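Local coordinates for protein VIN1 (Oscarella pearsei, PDB 6BFI) that binds actin filaments and may play a role in cell-cell adhesion, as a sponge member of the vinculin/alpha-catenin family, at residues T64-E68 / D69-E73; L122-C125 / A126-S129. One frame throughout, in Å; residues are numbered along the deposited sequence.

Overall arrangement
Both contacts are local, and they sit where two successive helices of the chain, 68-97 and 102-145, lie against each other. Contact 1 is the entry into helix 68-97; contact 2 is just over two turns in the middle of helix 102-145. Their centres are about 10 Å apart, and they touch directly. Asp-67 OD2 lies 2.7 Å from Ser-129 OG, a probable hydrogen bond, and Glu-73 OE1 forms a salt bridge to Arg-128 NH2 at 3.1 Å. Beside these polar links Phe-70 packs on the backbone of helix 102-145, its CE1 3.6 Å from Ala-126 CA. The centre of contact 1 lies about 40 Å from that of the chain, contact 2 about 31 Å.

Contact 1 (T64-E68 / D69-E73); sequences TSNDE and DFKAE
Lys-71 reaches back along the loop to Ser-65, and the polar contacts start there: its NZ gives a weak hydrogen bond to Ser-65 O at 3.1 Å. The chain runs extended beyond CG (chi2 169°, chi3 -180°), which carries the ammonium past Asp-67 O. Glu-68, bent at chi2, crosses the same lysine, with OE2 4.0 Å from NZ in a long salt bridge. Inside the loop Ser-65 OG donates to Asp-67 OD1 at 2.8 Å; the other carboxylate oxygen, OD2, is bonded to Ser-129 on helix 102-145, so both oxygens of Asp-67 are held. Shortening Lys-71 to an alanine here would probably leave Ser-65 O without this donor and Glu-68 without its distant countercharge. In van der Waals contact with Phe-70, Ser-65 OG meets the ring edge at CD2, 3.7 Å away, and Asp-67 OD2 lies 3.6 Å from Phe-70 CB. The first turn is closed by a backbone hydrogen bond from Ala-72 N to Glu-68 O, 2.9 Å. This is the N-terminal start of helix 68-97, with Asp-67 at the N-cap position, though its carboxylate makes no capping bond and turns instead to the loop and the neighbouring helix.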
loop_
_atom_site.group_PDB
_atom_site.type_symbol
_atom_site.label_atom_id
_atom_site.label_comp_id
_atom_site.label_asym_id
_atom_site.label_seq_id
_atom_site.Cartn_x
_atom_site.Cartn_y
_atom_site.Cartn_z
ATOM N N THR A 64 37.697 15.422 13.556
ATOM C CA THR A 64 37.112 16.171 12.448
ATOM C C THR A 64 35.741 16.747 12.779
ATOM O O THR A 64 35.407 17.839 12.305
ATOM C CB THR A 64 37.015 15.279 11.209
ATOM O OG1 THR A 64 36.132 14.181 11.476
ATOM C CG2 THR A 64 38.388 14.737 10.839
ATOM N N SER A 65 34.934 16.044 13.571
ATOM C CA SER A 65 33.601 16.528 13.899
ATOM C C SER A 65 33.695 17.686 14.893
ATOM O O SER A 65 34.769 18.029 15.397
ATOM C CB SER A 65 32.745 15.392 14.456
ATOM O OG SER A 65 32.812 15.345 15.871
ATOM N N ASN A 66 32.546 18.305 15.181
ATOM C CA ASN A 66 32.473 19.395 16.149
ATOM C C ASN A 66 31.296 19.220 17.102
ATOM O O ASN A 66 30.745 20.202 17.603
ATOM C CB ASN A 66 32.395 20.754 15.450
ATOM C CG ASN A 66 33.719 21.504 15.479
ATOM O OD1 ASN A 66 34.771 20.923 15.747
ATOM N ND2 ASN A 66 33.669 22.804 15.201
ATOM N N ASP A 67 30.898 17.977 17.356
ATOM C CA ASP A 67 29.901 17.657 18.370
ATOM C C ASP A 67 30.530 16.715 19.385
ATOM O O ASP A 67 31.085 15.675 19.014
ATOM C CB ASP A 67 28.644 17.034 17.750
ATOM C CG ASP A 67 28.954 15.843 16.866
ATOM O OD1 ASP A 67 30.061 15.804 16.290
ATOM O OD2 ASP A 67 28.086 14.952 16.747
ATOM N N GLU A 68 30.453 17.088 20.664
ATOM C CA GLU A 68 31.146 16.339 21.707
ATOM C C GLU A 68 30.463 15.019 22.037
ATOM O O GLU A 68 31.090 14.153 22.656
ATOM C CB GLU A 68 31.270 17.191 22.971
ATOM C CG GLU A 68 32.127 18.434 22.796
ATOM C CD GLU A 68 33.602 18.115 22.656
ATOM O OE1 GLU A 68 34.016 17.010 23.065
ATOM O OE2 GLU A 68 34.350 18.971 22.138
ATOM N N ASP A 69 29.197 14.847 21.650
ATOM C CA ASP A 69 28.519 13.580 21.899
ATOM C C ASP A 69 29.159 12.448 21.105
ATOM O O ASP A 69 29.380 11.353 21.635
ATOM C CB ASP A 69 27.036 13.709 21.558
ATOM C CG ASP A 69 26.391 14.913 22.217
ATOM O OD1 ASP A 69 26.674 15.161 23.409
ATOM O OD2 ASP A 69 25.612 15.618 21.542
ATOM N N PHE A 70 29.467 12.701 19.832
ATOM C CA PHE A 70 30.148 11.710 19.005
ATOM C C PHE A 70 31.531 11.390 19.565
ATOM O O PHE A 70 31.887 10.218 19.753
ATOM C CB PHE A 70 30.233 12.237 17.571
ATOM C CG PHE A 70 30.966 11.336 16.623
ATOM C CD1 PHE A 70 30.470 10.083 16.311
ATOM C CD2 PHE A 70 32.136 11.761 16.015
ATOM C CE1 PHE A 70 31.141 9.260 15.428
ATOM C CE2 PHE A 70 32.809 10.942 15.131
ATOM C CZ PHE A 70 32.309 9.690 14.836
ATOM N N LYS A 71 32.316 12.432 19.862
ATOM C CA LYS A 71 33.658 12.233 20.400
ATOM C C LYS A 71 33.632 11.520 21.745
ATOM O O LYS A 71 34.609 10.856 22.111
ATOM C CB LYS A 71 34.371 13.579 20.533
ATOM C CG LYS A 71 34.478 14.357 19.236
ATOM C CD LYS A 71 34.947 15.776 19.493
ATOM C CE LYS A 71 35.045 16.562 18.199
ATOM N NZ LYS A 71 35.374 17.993 18.445
ATOM N N ALA A 72 32.533 11.642 22.492
ATOM C CA ALA A 72 32.425 10.958 23.775
ATOM C C ALA A 72 31.965 9.514 23.623
ATOM O O ALA A 72 32.397 8.649 24.392
ATOM C CB ALA A 72 31.464 11.715 24.694
ATOM N N GLU A 73 31.105 9.232 22.642
ATOM C CA GLU A 73 30.575 7.888 22.452
ATOM C C GLU A 73 31.482 6.993 21.618
ATOM O O GLU A 73 31.276 5.775 21.605
ATOM C CB GLU A 73 29.192 7.957 21.794
ATOM C CG GLU A 73 28.125 8.627 22.644
ATOM C CD GLU A 73 26.859 8.920 21.863
ATOM O OE1 GLU A 73 26.800 8.552 20.670
ATOM O OE2 GLU A 73 25.927 9.520 22.438
#

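Contact 2 (L122-C125 / A126-S129); sequences LLMC and ADRS
The carbonyl oxygens Leu-123 O, Met-124 O and Cys-125 O accept i to i+4 backbone hydrogen bonds from Asp-127 N, Arg-128 N and Ser-129 N respectively, at 2.9 to 3.0 Å, as in a regular alpha-helix. Arg-128 adds a second grip on Met-124 O: its NE comes within 3.4 Å of that oxygen in a weak hydrogen bond, the carbonyl meeting the guanidinium at its edge and in its plane. A bend at chi3 (-65°) folds the arginine back over the preceding turn, where NH2 approaches Cys-125 CB to 3.7 Å; the same NH2 forms a salt bridge with Glu-73 on helix 68-97. Met-124 crosses the arginine at about a right angle, its methyl CE 3.8 Å from Arg-128 CG. The side chains of Met-124 and Asp-127 lie side by side, with Met-124 SD 4.0 Å from Asp-127 CB. With CG anti to the backbone N (chi1 -174°), the Asp-127 side chain points the same way as the methionine, and OD1 makes a salt bridge with Arg-178. Ser-129 has its hydroxyl bonded to Asp-67. Around this turn of helix 102-145, Leu-122 packs against helices 68-97 and 41-59, while Leu-123 reaches Leu-54 of helix 41-59 and Leu-10 and Val-13 of helix 8-32; together the two leucines join helix 102-145 to helices 8-32, 41-59 and 68-97 of the bundle.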
loop_
_atom_site.group_PDB
_atom_site.type_symbol
_atom_site.label_atom_id
_atom_site.label_comp_id
_atom_site.label_asym_id
_atom_site.label_seq_id
_atom_site.Cartn_x
_atom_site.Cartn_y
_atom_site.Cartn_z
ATOM N N LEU A 122 29.752 0.942 16.386
ATOM C CA LEU A 122 30.763 1.843 15.839
ATOM C C LEU A 122 30.191 2.692 14.711
ATOM O O LEU A 122 30.387 3.913 14.677
ATOM C CB LEU A 122 31.967 1.043 15.347
ATOM C CG LEU A 122 33.271 1.248 16.115
ATOM C CD1 LEU A 122 34.429 0.594 15.381
ATOM C CD2 LEU A 122 33.529 2.727 16.320
ATOM N N LEU A 123 29.480 2.063 13.774
ATOM C CA LEU A 123 28.831 2.844 12.727
ATOM C C LEU A 123 27.625 3.617 13.252
ATOM O O LEU A 123 27.259 4.650 12.673
ATOM C CB LEU A 123 28.421 1.928 11.574
ATOM C CG LEU A 123 29.578 1.219 10.861
ATOM C CD1 LEU A 123 29.073 0.081 9.985
ATOM C CD2 LEU A 123 30.382 2.213 10.034
ATOM N N MET A 124 27.027 3.162 14.356
ATOM C CA MET A 124 25.779 3.745 14.836
ATOM C C MET A 124 25.984 5.052 15.590
ATOM O O MET A 124 25.079 5.892 15.595
ATOM C CB MET A 124 25.033 2.751 15.727
ATOM C CG MET A 124 23.942 1.987 15.004
ATOM S SD MET A 124 22.830 3.073 14.089
ATOM C CE MET A 124 22.144 4.070 15.409
ATOM N N CYS A 125 27.128 5.252 16.248
ATOM C CA CYS A 125 27.351 6.562 16.857
ATOM C C CYS A 125 27.535 7.633 15.785
ATOM O O CYS A 125 27.051 8.764 15.934
ATOM C CB CYS A 125 28.541 6.521 17.819
ATOM S SG CYS A 125 30.082 5.852 17.166
ATOM N N ALA A 126 28.201 7.283 14.681
ATOM C CA ALA A 126 28.294 8.195 13.546
ATOM C C ALA A 126 26.918 8.460 12.941
ATOM O O ALA A 126 26.554 9.614 12.676
ATOM C CB ALA A 126 29.247 7.624 12.494
ATOM N N ASP A 127 26.138 7.396 12.714
ATOM C CA ASP A 127 24.797 7.575 12.161
ATOM C C ASP A 127 23.938 8.456 13.063
ATOM O O ASP A 127 23.169 9.295 12.578
ATOM C CB ASP A 127 24.130 6.215 11.946
ATOM C CG ASP A 127 22.794 6.327 11.231
ATOM O OD1 ASP A 127 22.785 6.285 9.983
ATOM O OD2 ASP A 127 21.753 6.457 11.913
ATOM N N ARG A 128 24.063 8.283 14.382
ATOM C CA ARG A 128 23.326 9.127 15.315
ATOM C C ARG A 128 23.794 10.574 15.236
ATOM O O ARG A 128 22.984 11.498 15.366
ATOM C CB ARG A 128 23.476 8.597 16.740
ATOM C CG ARG A 128 22.564 7.430 17.074
ATOM C CD ARG A 128 22.747 6.998 18.517
ATOM N NE ARG A 128 24.087 6.473 18.758
ATOM C CZ ARG A 128 24.562 6.160 19.957
ATOM N NH1 ARG A 128 23.805 6.325 21.035
ATOM N NH2 ARG A 128 25.794 5.686 20.083
ATOM N N SER A 129 25.096 10.788 15.031
ATOM C CA SER A 129 25.594 12.146 14.828
ATOM C C SER A 129 24.936 12.788 13.611
ATOM O O SER A 129 24.421 13.914 13.686
ATOM C CB SER A 129 27.117 12.123 14.679
ATOM O OG SER A 129 27.643 13.428 14.519
#